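Long-range contacts in phosphoethanolamine N-methyltransferase 1 (Haemonchus contortus, PDB 4KRG), which catalyses the S-adenosylmethionine-dependent N-methylation of phosphoethanolamine, probably the opening methyl transfer on the nematode route to phosphocholine: residues A[64-69]-A[93-98]; A[85-90]-A[109-114]; A[71-76]-A[97-102]. One frame throughout, in Å; residues are numbered along the deposited sequence.

All three contacts lie in one Rossmann-like methyltransferase domain, and each reaches S-adenosylhomocysteine (SAH). Interaction 1 holds the glycine-rich loop against the cofactor. Interaction 2 binds its ribose and adenine. Interaction 3 lies beyond the loop, where F71 meets the carboxylate end. Centres of interactions 1 and 2 are about 11 Å apart. They join directly: A66 N is 2.8 Å from T85 O, and G67 N is 2.8 Å from D86 OD1. Interactions 1 and 3 are about 8 Å apart between centres and share E97 and R98. Interactions 2 and 3 do not touch; their centres are about 17 Å apart. The D86 side chain is about 10 Å from the bound phosphoethanolamine.

Interaction 1 of 3, residues A[64-69]-A[93-98]; sequences IGAGIG and EKNQER. With SAH (S-adenosyl-L-homocysteine), chain D.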
loop_
_atom_site.group_PDB
_atom_site.type_symbol
_atom_site.label_atom_id
_atom_site.label_comp_id
_atom_site.label_asym_id
_atom_site.label_seq_id
_atom_site.Cartn_x
_atom_site.Cartn_y
_atom_site.Cartn_z
ATOM N N ILE A 64 10.237 1.127 -16.861
ATOM C CA ILE A 64 9.570 0.218 -17.792
ATOM C C ILE A 64 8.096 0.581 -17.973
ATOM O O ILE A 64 7.348 0.653 -17.005
ATOM C CB ILE A 64 9.685 -1.230 -17.301
ATOM C CG1 ILE A 64 11.152 -1.574 -17.055
ATOM C CG2 ILE A 64 9.071 -2.193 -18.300
ATOM C CD1 ILE A 64 11.362 -2.956 -16.497
ATOM N N GLY A 65 7.683 0.797 -19.221
ATOM C CA GLY A 65 6.345 1.295 -19.501
ATOM C C GLY A 65 6.319 2.797 -19.299
ATOM O O GLY A 65 5.324 3.369 -18.863
ATOM N N ALA A 66 7.439 3.433 -19.628
ATOM C CA ALA A 66 7.658 4.854 -19.361
ATOM C C ALA A 66 6.782 5.780 -20.196
ATOM O O ALA A 66 6.638 6.956 -19.863
ATOM C CB ALA A 66 9.114 5.202 -19.595
ATOM N N GLY A 67 6.225 5.261 -21.289
ATOM C CA GLY A 67 5.432 6.072 -22.201
ATOM C C GLY A 67 6.187 7.313 -22.658
ATOM O O GLY A 67 7.372 7.241 -22.979
ATOM N N ILE A 68 5.510 8.459 -22.654
ATOM C CA ILE A 68 6.112 9.712 -23.100
ATOM C C ILE A 68 7.173 10.221 -22.126
ATOM O O ILE A 68 7.787 11.270 -22.350
ATOM C CB ILE A 68 5.057 10.804 -23.333
ATOM C CG1 ILE A 68 4.360 11.169 -22.018
ATOM C CG2 ILE A 68 4.061 10.360 -24.401
ATOM C CD1 ILE A 68 3.381 12.333 -22.146
ATOM N N GLY A 69 7.352 9.490 -21.030
ATOM C CA GLY A 69 8.501 9.654 -20.162
ATOM C C GLY A 69 8.421 10.711 -19.088
ATOM O O GLY A 69 9.454 11.249 -18.684
ATOM N N GLU A 93 8.980 7.918 -29.044
ATOM C CA GLU A 93 9.372 9.043 -29.885
ATOM C C GLU A 93 9.091 10.383 -29.208
ATOM O O GLU A 93 9.931 11.274 -29.222
ATOM C CB GLU A 93 8.703 8.952 -31.257
ATOM C CG GLU A 93 9.239 7.815 -32.101
ATOM C CD GLU A 93 8.400 7.554 -33.327
ATOM O OE1 GLU A 93 7.296 8.133 -33.431
ATOM O OE2 GLU A 93 8.845 6.765 -34.188
ATOM N N LYS A 94 7.913 10.520 -28.608
ATOM C CA LYS A 94 7.590 11.727 -27.844
ATOM C C LYS A 94 8.522 11.881 -26.628
ATOM O O LYS A 94 8.938 12.986 -26.297
ATOM C CB LYS A 94 6.111 11.725 -27.436
ATOM C CG LYS A 94 5.676 12.888 -26.554
ATOM C CD LYS A 94 6.123 14.235 -27.106
ATOM C CE LYS A 94 4.938 15.122 -27.435
ATOM N NZ LYS A 94 5.333 16.558 -27.501
ATOM N N ASN A 95 8.851 10.760 -25.987
ATOM C CA ASN A 95 9.813 10.706 -24.882
ATOM C C ASN A 95 11.164 11.301 -25.299
ATOM O O ASN A 95 11.721 12.165 -24.614
ATOM C CB ASN A 95 9.979 9.237 -24.464
ATOM C CG ASN A 95 10.520 9.061 -23.060
ATOM O OD1 ASN A 95 11.226 9.918 -22.529
ATOM N ND2 ASN A 95 10.202 7.918 -22.456
ATOM N N GLN A 96 11.680 10.842 -26.436
ATOM C CA GLN A 96 12.956 11.328 -26.977
ATOM C C GLN A 96 12.947 12.801 -27.365
ATOM O O GLN A 96 13.988 13.449 -27.381
ATOM C CB GLN A 96 13.369 10.506 -28.201
ATOM C CG GLN A 96 13.646 9.043 -27.921
ATOM C CD GLN A 96 13.875 8.251 -29.186
ATOM O OE1 GLN A 96 12.931 7.726 -29.779
ATOM N NE2 GLN A 96 15.132 8.173 -29.620
ATOM N N GLU A 97 11.778 13.322 -27.714
ATOM C CA GLU A 97 11.665 14.720 -28.104
ATOM C C GLU A 97 11.698 15.614 -26.869
ATOM O O GLU A 97 12.471 16.571 -26.805
ATOM C CB GLU A 97 10.380 14.948 -28.895
ATOM C CG GLU A 97 10.159 16.380 -29.339
ATOM C CD GLU A 97 8.938 16.529 -30.231
ATOM O OE1 GLU A 97 8.475 15.510 -30.794
ATOM O OE2 GLU A 97 8.441 17.668 -30.370
ATOM N N ARG A 98 10.867 15.283 -25.885
ATOM C CA ARG A 98 10.794 16.031 -24.636
ATOM C C ARG A 98 12.148 16.049 -23.939
ATOM O O ARG A 98 12.533 17.042 -23.330
ATOM C CB ARG A 98 9.752 15.400 -23.706
ATOM C CG ARG A 98 8.333 15.347 -24.269
ATOM C CD ARG A 98 7.399 14.558 -23.357
ATOM N NE ARG A 98 7.377 15.103 -22.002
ATOM C CZ ARG A 98 7.915 14.510 -20.941
ATOM N NH1 ARG A 98 8.508 13.336 -21.066
ATOM N NH2 ARG A 98 7.857 15.098 -19.753
HETATM N N SAH D . 4.122 4.837 -16.656
HETATM C CA SAH D . 3.749 6.024 -17.442
HETATM C CB SAH D . 2.630 5.614 -18.459
HETATM C CG SAH D . 1.410 4.963 -17.809
HETATM S SD SAH D . 0.196 4.262 -18.964
HETATM C C SAH D . 3.305 7.125 -16.564
HETATM O O SAH D . 2.706 6.875 -15.529
HETATM O OXT SAH D . 3.261 8.247 -17.021
HETATM C "C5'" SAH D . 0.897 2.676 -19.489
HETATM C "C4'" SAH D . 2.118 2.661 -20.232
HETATM O "O4'" SAH D . 2.720 1.341 -20.146
HETATM C "C3'" SAH D . 1.883 2.919 -21.666
HETATM O "O3'" SAH D . 2.937 3.703 -22.177
HETATM C "C2'" SAH D . 1.916 1.599 -22.280
HETATM O "O2'" SAH D . 2.311 1.677 -23.621
HETATM C "C1'" SAH D . 2.914 0.884 -21.449
HETATM N N9 SAH D . 2.789 -0.614 -21.504
HETATM C C8 SAH D . 1.735 -1.360 -21.150
HETATM N N7 SAH D . 2.111 -2.638 -21.220
HETATM C C5 SAH D . 3.386 -2.712 -21.608
HETATM C C6 SAH D . 4.272 -3.776 -21.847
HETATM N N6 SAH D . 3.881 -5.084 -21.691
HETATM N N1 SAH D . 5.526 -3.478 -22.232
HETATM C C2 SAH D . 5.934 -2.225 -22.391
HETATM N N3 SAH D . 5.107 -1.188 -22.171
HETATM C C4 SAH D . 3.838 -1.402 -21.780
#
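N95 of helix 89-98 packs against the backbone of the loop from G67 to G69. This loop is the GxGxG motif of class I methyltransferases. With chi1 at -159°, N95 swings CG away from its backbone N and lays the amide along the loop. ND2 gives a weak hydrogen bond to G67 O at 3.0 Å, with a bent N-H angle of 126°. It also lies 3.3 Å from G69 CA, where no side chain stands in the way. A second weak bond links ND2 to S84 OG. I68 O receives a CA-H...O contact from N95 CA at 3.3 Å. I68 CG2 runs alongside K94 CG at 3.7 Å, both side chains pointing the same way. This part is tight and buried.

The ends of K94 and R98 form the looser, partly exposed side. K94 bends, and its amine leads away from the loop. R98 brings the edge of its guanidinium to I68 O. That NH1 bond is weak, and doubtful because it is very short.

On the cofactor side, G65 O accepts from SAH N at 2.9 Å. The loop carbonyls are thus probably divided: G65 O serves the ligand, while G67 O and, less surely, I68 O are approached by N-H groups of the helix.

Interaction 2 of 3, residues A[85-90]-A[109-114]; sequences TDFIES and IGDAVH. With SAH (S-adenosyl-L-homocysteine), chain D.
F87, just past the end of strand 81-86, packs its CB on G110 O at 3.3 Å and carries the adenine of SAH on its ring. CG sits between the backbone N and the carbonyl carbon (chi1 72°), which turns the ring toward the cofactor. CG meets C2 and N3 of the adenine. Along the CD1 edge, CD1 approaches D111 OD2 at 3.6 Å, and CE1 lies by C5 and N7. The ring and the D111 carboxylate are almost perpendicular, at 87°. Along the CD2 edge, CD2 meets C4, while CE2 has the ribose O2' at 3.1 Å, in the ring plane. CZ, the tip, faces N7 and C8. SAH C5 lies 3.5 Å above the ring plane, over its centre.

The two segments are joined where D86 pairs in parallel with I109. G110 N donates to D86 O at 3.1 Å, from above the carbonyl plane. A water bridges T85 OG1 and G110 O. Further out, I109 CD1 comes near CA and CB of E89.

D86 is the acidic residue at the end of the second strand, as in many class I methyltransferases. Its OD2 accepts from SAH O2' at 2.7 Å, and from I88 N in an Asx turn. OD1 accepts from O3' in a suspiciously short bond, its exact length doubtful, and also from G67 N.

The adenine edge is read by the other segment. D111 OD1 accepts from SAH N6 at 2.8 Å. Beside it, the backbone N of A112 donates to SAH N1 at 2.7 Å (167°). D111 OD2 forms a salt bridge with R13. An acceptor facing N6 and a donor facing N1 match the pattern of adenine, so this contact probably selects the base as well as the ribose diol.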
loop_
_atom_site.group_PDB
_atom_site.type_symbol
_atom_site.label_atom_id
_atom_site.label_comp_id
_atom_site.label_asym_id
_atom_site.label_seq_id
_atom_site.Cartn_x
_atom_site.Cartn_y
_atom_site.Cartn_z
ATOM N N THR A 85 11.769 2.436 -21.436
ATOM C CA THR A 85 11.177 1.514 -22.407
ATOM C C THR A 85 9.651 1.632 -22.467
ATOM O O THR A 85 9.005 1.960 -21.474
ATOM C CB THR A 85 11.520 0.046 -22.086
ATOM O OG1 THR A 85 10.717 -0.409 -20.988
ATOM C CG2 THR A 85 12.986 -0.107 -21.728
ATOM N N ASP A 86 9.084 1.351 -23.638
ATOM C CA ASP A 86 7.634 1.274 -23.811
ATOM C C ASP A 86 7.359 0.484 -25.079
ATOM O O ASP A 86 8.178 0.494 -25.999
ATOM C CB ASP A 86 7.023 2.674 -23.917
ATOM C CG ASP A 86 5.548 2.702 -23.552
ATOM O OD1 ASP A 86 5.237 2.900 -22.357
ATOM O OD2 ASP A 86 4.696 2.521 -24.452
ATOM N N PHE A 87 6.222 -0.205 -25.145
ATOM C CA PHE A 87 5.936 -0.980 -26.353
ATOM C C PHE A 87 5.171 -0.200 -27.432
ATOM O O PHE A 87 4.939 -0.706 -28.527
ATOM C CB PHE A 87 5.353 -2.378 -26.043
ATOM C CG PHE A 87 3.928 -2.385 -25.541
ATOM C CD1 PHE A 87 3.222 -3.574 -25.510
ATOM C CD2 PHE A 87 3.301 -1.234 -25.099
ATOM C CE1 PHE A 87 1.926 -3.615 -25.061
ATOM C CE2 PHE A 87 1.997 -1.269 -24.650
ATOM C CZ PHE A 87 1.309 -2.460 -24.628
ATOM N N ILE A 88 4.819 1.046 -27.124
ATOM C CA ILE A 88 4.243 1.933 -28.129
ATOM C C ILE A 88 5.295 2.890 -28.680
ATOM O O ILE A 88 5.837 3.717 -27.952
ATOM C CB ILE A 88 3.060 2.740 -27.582
ATOM C CG1 ILE A 88 1.927 1.807 -27.144
ATOM C CG2 ILE A 88 2.567 3.705 -28.637
ATOM C CD1 ILE A 88 1.399 0.939 -28.246
ATOM N N GLU A 89 5.561 2.770 -29.977
ATOM C CA GLU A 89 6.629 3.500 -30.653
ATOM C C GLU A 89 6.517 5.018 -30.576
ATOM O O GLU A 89 7.493 5.700 -30.264
ATOM C CB GLU A 89 6.691 3.066 -32.112
ATOM C CG GLU A 89 7.361 4.065 -33.023
ATOM C CD GLU A 89 7.334 3.624 -34.469
ATOM O OE1 GLU A 89 7.230 2.402 -34.709
ATOM O OE2 GLU A 89 7.405 4.497 -35.361
ATOM N N SER A 90 5.332 5.555 -30.852
ATOM C CA SER A 90 5.160 7.004 -30.853
ATOM C C SER A 90 5.384 7.593 -29.459
ATOM O O SER A 90 5.842 8.723 -29.325
ATOM C CB SER A 90 3.786 7.402 -31.396
ATOM O OG SER A 90 2.856 7.594 -30.351
ATOM N N ILE A 109 12.250 0.369 -27.569
ATOM C CA ILE A 109 10.877 0.027 -27.894
ATOM C C ILE A 109 10.759 -1.484 -27.798
ATOM O O ILE A 109 11.481 -2.210 -28.477
ATOM C CB ILE A 109 10.498 0.473 -29.318
ATOM C CG1 ILE A 109 10.718 1.977 -29.483
ATOM C CG2 ILE A 109 9.051 0.126 -29.613
ATOM C CD1 ILE A 109 10.647 2.456 -30.928
ATOM N N GLY A 110 9.861 -1.958 -26.943
ATOM C CA GLY A 110 9.653 -3.385 -26.778
ATOM C C GLY A 110 8.674 -3.685 -25.661
ATOM O O GLY A 110 8.345 -2.819 -24.848
ATOM N N ASP A 111 8.204 -4.925 -25.618
ATOM C CA ASP A 111 7.277 -5.346 -24.582
ATOM C C ASP A 111 8.056 -5.712 -23.322
ATOM O O ASP A 111 9.091 -6.370 -23.396
ATOM C CB ASP A 111 6.466 -6.546 -25.078
ATOM C CG ASP A 111 5.283 -6.860 -24.191
ATOM O OD1 ASP A 111 5.479 -7.039 -22.970
ATOM O OD2 ASP A 111 4.149 -6.925 -24.717
ATOM N N ALA A 112 7.553 -5.281 -22.170
ATOM C CA ALA A 112 8.166 -5.578 -20.876
ATOM C C ALA A 112 8.286 -7.087 -20.634
ATOM O O ALA A 112 9.182 -7.552 -19.924
ATOM C CB ALA A 112 7.360 -4.933 -19.764
ATOM N N VAL A 113 7.371 -7.846 -21.222
ATOM C CA VAL A 113 7.385 -9.299 -21.095
ATOM C C VAL A 113 8.646 -9.926 -21.716
ATOM O O VAL A 113 9.129 -10.958 -21.247
ATOM C CB VAL A 113 6.096 -9.903 -21.687
ATOM C CG1 VAL A 113 6.171 -11.413 -21.759
ATOM C CG2 VAL A 113 4.897 -9.468 -20.855
ATOM N N HIS A 114 9.198 -9.273 -22.738
ATOM C CA HIS A 114 10.375 -9.782 -23.452
ATOM C C HIS A 114 11.673 -9.096 -23.062
ATOM O O HIS A 114 12.730 -9.433 -23.588
ATOM C CB HIS A 114 10.192 -9.621 -24.956
ATOM C CG HIS A 114 8.935 -10.221 -25.476
ATOM N ND1 HIS A 114 8.389 -11.383 -24.956
ATOM C CD2 HIS A 114 8.091 -9.829 -26.458
ATOM C CE1 HIS A 114 7.281 -11.672 -25.597
ATOM N NE2 HIS A 114 7.074 -10.745 -26.522
HETATM N N SAH D . 4.122 4.837 -16.656
HETATM C CA SAH D . 3.749 6.024 -17.442
HETATM C CB SAH D . 2.630 5.614 -18.459
HETATM C CG SAH D . 1.410 4.963 -17.809
HETATM S SD SAH D . 0.196 4.262 -18.964
HETATM C C SAH D . 3.305 7.125 -16.564
HETATM O O SAH D . 2.706 6.875 -15.529
HETATM O OXT SAH D . 3.261 8.247 -17.021
HETATM C "C5'" SAH D . 0.897 2.676 -19.489
HETATM C "C4'" SAH D . 2.118 2.661 -20.232
HETATM O "O4'" SAH D . 2.720 1.341 -20.146
HETATM C "C3'" SAH D . 1.883 2.919 -21.666
HETATM O "O3'" SAH D . 2.937 3.703 -22.177
HETATM C "C2'" SAH D . 1.916 1.599 -22.280
HETATM O "O2'" SAH D . 2.311 1.677 -23.621
HETATM C "C1'" SAH D . 2.914 0.884 -21.449
HETATM N N9 SAH D . 2.789 -0.614 -21.504
HETATM C C8 SAH D . 1.735 -1.360 -21.150
HETATM N N7 SAH D . 2.111 -2.638 -21.220
HETATM C C5 SAH D . 3.386 -2.712 -21.608
HETATM C C6 SAH D . 4.272 -3.776 -21.847
HETATM N N6 SAH D . 3.881 -5.084 -21.691
HETATM N N1 SAH D . 5.526 -3.478 -22.232
HETATM C C2 SAH D . 5.934 -2.225 -22.391
HETATM N N3 SAH D . 5.107 -1.188 -22.171
HETATM C C4 SAH D . 3.838 -1.402 -21.780
HETATM O O HOH W 1 10.125 -3.022 -22.247
#

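Interaction 3 of 3, residues A[71-76]-A[97-102]; sequences FTTVLA and ERNAHM. With SAH (S-adenosyl-L-homocysteine), chain D.
The N99 amide meets T73 at the edge: OG1 donates to OD1 at an unusually short 2.5 Å, in the carbonyl plane and on a lone pair, with a C=O...donor angle of 115°. This is the meeting of helix 70-78 with the end of helix 89-98 in the Rossmann-like fold. The R98 guanidinium stands obliquely to the same hydroxyl, its chain crossing that of T73 at about a right angle. The H101 ring has M102 CG over the centre of one face and R98 O at its edge, in plane. The F71 ring turns its edge to SAH, with CE2 3.4 Å from the carboxylate O in the plane of the ring.

T73 OG1 is also hydrogen-bonded to G69 O, so one hydroxyl has two acceptors. N99 ND2 is weakly bonded back to N95 OD1, which may help to fix the rotation of the amide. T72 offers N99 only its methyl, CG2, at 4.0 Å from ND2; its hydroxyl bonds to S84 OG and D63 OD2. I105 and Y107 of strand 105-109 also pack on N99.

Past N99 the chain makes a type I turn, closed by M102 N to N99 O at 3.0 Å. The turn brings M102, present here as selenomethionine, over the helix. Its SE lies 3.5 Å from T73 O. A bend at the last torsion (chi3 74°) sends the methyl to A76. There CE touches A76 CB at 3.7 Å and lies 3.5 Å from A76 O, the acceptor of a hydrogen bond from N104 ND2.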
loop_
_atom_site.group_PDB
_atom_site.type_symbol
_atom_site.label_atom_id
_atom_site.label_comp_id
_atom_site.label_asym_id
_atom_site.label_seq_id
_atom_site.Cartn_x
_atom_site.Cartn_y
_atom_site.Cartn_z
ATOM N N PHE A 71 8.086 10.525 -15.973
ATOM C CA PHE A 71 8.960 10.178 -14.856
ATOM C C PHE A 71 10.424 10.132 -15.288
ATOM O O PHE A 71 11.306 10.592 -14.560
ATOM C CB PHE A 71 8.553 8.839 -14.242
ATOM C CG PHE A 71 7.245 8.881 -13.517
ATOM C CD1 PHE A 71 7.140 9.522 -12.293
ATOM C CD2 PHE A 71 6.121 8.276 -14.051
ATOM C CE1 PHE A 71 5.929 9.562 -11.610
ATOM C CE2 PHE A 71 4.908 8.313 -13.371
ATOM C CZ PHE A 71 4.817 8.960 -12.151
ATOM N N THR A 72 10.674 9.563 -16.466
ATOM C CA THR A 72 12.026 9.462 -17.015
ATOM C C THR A 72 12.717 10.812 -16.982
ATOM O O THR A 72 13.875 10.919 -16.586
ATOM C CB THR A 72 12.006 8.923 -18.461
ATOM O OG1 THR A 72 11.664 7.535 -18.440
ATOM C CG2 THR A 72 13.364 9.082 -19.121
ATOM N N THR A 73 11.978 11.844 -17.372
ATOM C CA THR A 73 12.485 13.208 -17.402
ATOM C C THR A 73 13.108 13.631 -16.072
ATOM O O THR A 73 14.199 14.191 -16.047
ATOM C CB THR A 73 11.369 14.193 -17.798
ATOM O OG1 THR A 73 10.945 13.910 -19.138
ATOM C CG2 THR A 73 11.869 15.619 -17.730
ATOM N N VAL A 74 12.421 13.348 -14.971
ATOM C CA VAL A 74 12.897 13.760 -13.661
ATOM C C VAL A 74 13.872 12.745 -13.061
ATOM O O VAL A 74 14.808 13.122 -12.357
ATOM C CB VAL A 74 11.723 14.040 -12.693
ATOM C CG1 VAL A 74 12.239 14.544 -11.354
ATOM C CG2 VAL A 74 10.768 15.068 -13.293
ATOM N N LEU A 75 13.662 11.463 -13.349
ATOM C CA LEU A 75 14.554 10.413 -12.848
ATOM C C LEU A 75 15.996 10.636 -13.307
ATOM O O LEU A 75 16.933 10.506 -12.525
ATOM C CB LEU A 75 14.075 9.024 -13.284
ATOM C CG LEU A 75 12.776 8.471 -12.678
ATOM C CD1 LEU A 75 12.318 7.232 -13.449
ATOM C CD2 LEU A 75 12.949 8.126 -11.204
ATOM N N ALA A 76 16.159 10.999 -14.574
ATOM C CA ALA A 76 17.484 11.221 -15.145
ATOM C C ALA A 76 18.172 12.485 -14.625
ATOM O O ALA A 76 19.335 12.724 -14.942
ATOM C CB ALA A 76 17.409 11.252 -16.655
ATOM N N GLU A 97 11.778 13.322 -27.714
ATOM C CA GLU A 97 11.665 14.720 -28.104
ATOM C C GLU A 97 11.698 15.614 -26.869
ATOM O O GLU A 97 12.471 16.571 -26.805
ATOM C CB GLU A 97 10.380 14.948 -28.895
ATOM C CG GLU A 97 10.159 16.380 -29.339
ATOM C CD GLU A 97 8.938 16.529 -30.231
ATOM O OE1 GLU A 97 8.475 15.510 -30.794
ATOM O OE2 GLU A 97 8.441 17.668 -30.370
ATOM N N ARG A 98 10.867 15.283 -25.885
ATOM C CA ARG A 98 10.794 16.031 -24.636
ATOM C C ARG A 98 12.148 16.049 -23.939
ATOM O O ARG A 98 12.533 17.042 -23.330
ATOM C CB ARG A 98 9.752 15.400 -23.706
ATOM C CG ARG A 98 8.333 15.347 -24.269
ATOM C CD ARG A 98 7.399 14.558 -23.357
ATOM N NE ARG A 98 7.377 15.103 -22.002
ATOM C CZ ARG A 98 7.915 14.510 -20.941
ATOM N NH1 ARG A 98 8.508 13.336 -21.066
ATOM N NH2 ARG A 98 7.857 15.098 -19.753
ATOM N N ASN A 99 12.866 14.938 -24.043
ATOM C CA ASN A 99 14.115 14.754 -23.313
ATOM C C ASN A 99 15.361 14.901 -24.182
ATOM O O ASN A 99 16.435 14.410 -23.830
ATOM C CB ASN A 99 14.111 13.389 -22.621
ATOM C CG ASN A 99 13.056 13.295 -21.541
ATOM O OD1 ASN A 99 12.837 14.250 -20.792
ATOM N ND2 ASN A 99 12.387 12.147 -21.458
ATOM N N ALA A 100 15.215 15.588 -25.311
ATOM C CA ALA A 100 16.328 15.794 -26.233
ATOM C C ALA A 100 17.457 16.589 -25.589
ATOM O O ALA A 100 18.599 16.542 -26.039
ATOM C CB ALA A 100 15.849 16.481 -27.496
ATOM N N HIS A 101 17.134 17.324 -24.532
ATOM C CA HIS A 101 18.124 18.153 -23.860
ATOM C C HIS A 101 18.978 17.360 -22.872
ATOM O O HIS A 101 19.924 17.895 -22.289
ATOM C CB HIS A 101 17.442 19.313 -23.139
ATOM C CG HIS A 101 16.484 18.882 -22.075
ATOM N ND1 HIS A 101 15.340 18.164 -22.342
ATOM C CD2 HIS A 101 16.495 19.082 -20.734
ATOM C CE1 HIS A 101 14.690 17.936 -21.218
ATOM N NE2 HIS A 101 15.369 18.482 -20.226
HETATM N N MSE A 102 18.652 16.085 -22.686
HETATM C CA MSE A 102 19.386 15.270 -21.726
HETATM C C MSE A 102 20.234 14.207 -22.408
HETATM O O MSE A 102 19.940 13.795 -23.524
HETATM C CB MSE A 102 18.426 14.644 -20.728
HETATM C CG MSE A 102 17.512 15.674 -20.119
HETATM SE SE MSE A 102 16.427 14.958 -18.700
HETATM C CE MSE A 102 17.793 14.826 -17.328
HETATM N N SAH D . 4.122 4.837 -16.656
HETATM C CA SAH D . 3.749 6.024 -17.442
HETATM C CB SAH D . 2.630 5.614 -18.459
HETATM C CG SAH D . 1.410 4.963 -17.809
HETATM S SD SAH D . 0.196 4.262 -18.964
HETATM C C SAH D . 3.305 7.125 -16.564
HETATM O O SAH D . 2.706 6.875 -15.529
HETATM O OXT SAH D . 3.261 8.247 -17.021
HETATM C "C5'" SAH D . 0.897 2.676 -19.489
HETATM C "C4'" SAH D . 2.118 2.661 -20.232
HETATM O "O4'" SAH D . 2.720 1.341 -20.146
HETATM C "C3'" SAH D . 1.883 2.919 -21.666
HETATM O "O3'" SAH D . 2.937 3.703 -22.177
HETATM C "C2'" SAH D . 1.916 1.599 -22.280
HETATM O "O2'" SAH D . 2.311 1.677 -23.621
HETATM C "C1'" SAH D . 2.914 0.884 -21.449
HETATM N N9 SAH D . 2.789 -0.614 -21.504
HETATM C C8 SAH D . 1.735 -1.360 -21.150
HETATM N N7 SAH D . 2.111 -2.638 -21.220
HETATM C C5 SAH D . 3.386 -2.712 -21.608
HETATM C C6 SAH D . 4.272 -3.776 -21.847
HETATM N N6 SAH D . 3.881 -5.084 -21.691
HETATM N N1 SAH D . 5.526 -3.478 -22.232
HETATM C C2 SAH D . 5.934 -2.225 -22.391
HETATM N N3 SAH D . 5.107 -1.188 -22.171
HETATM C C4 SAH D . 3.838 -1.402 -21.780
#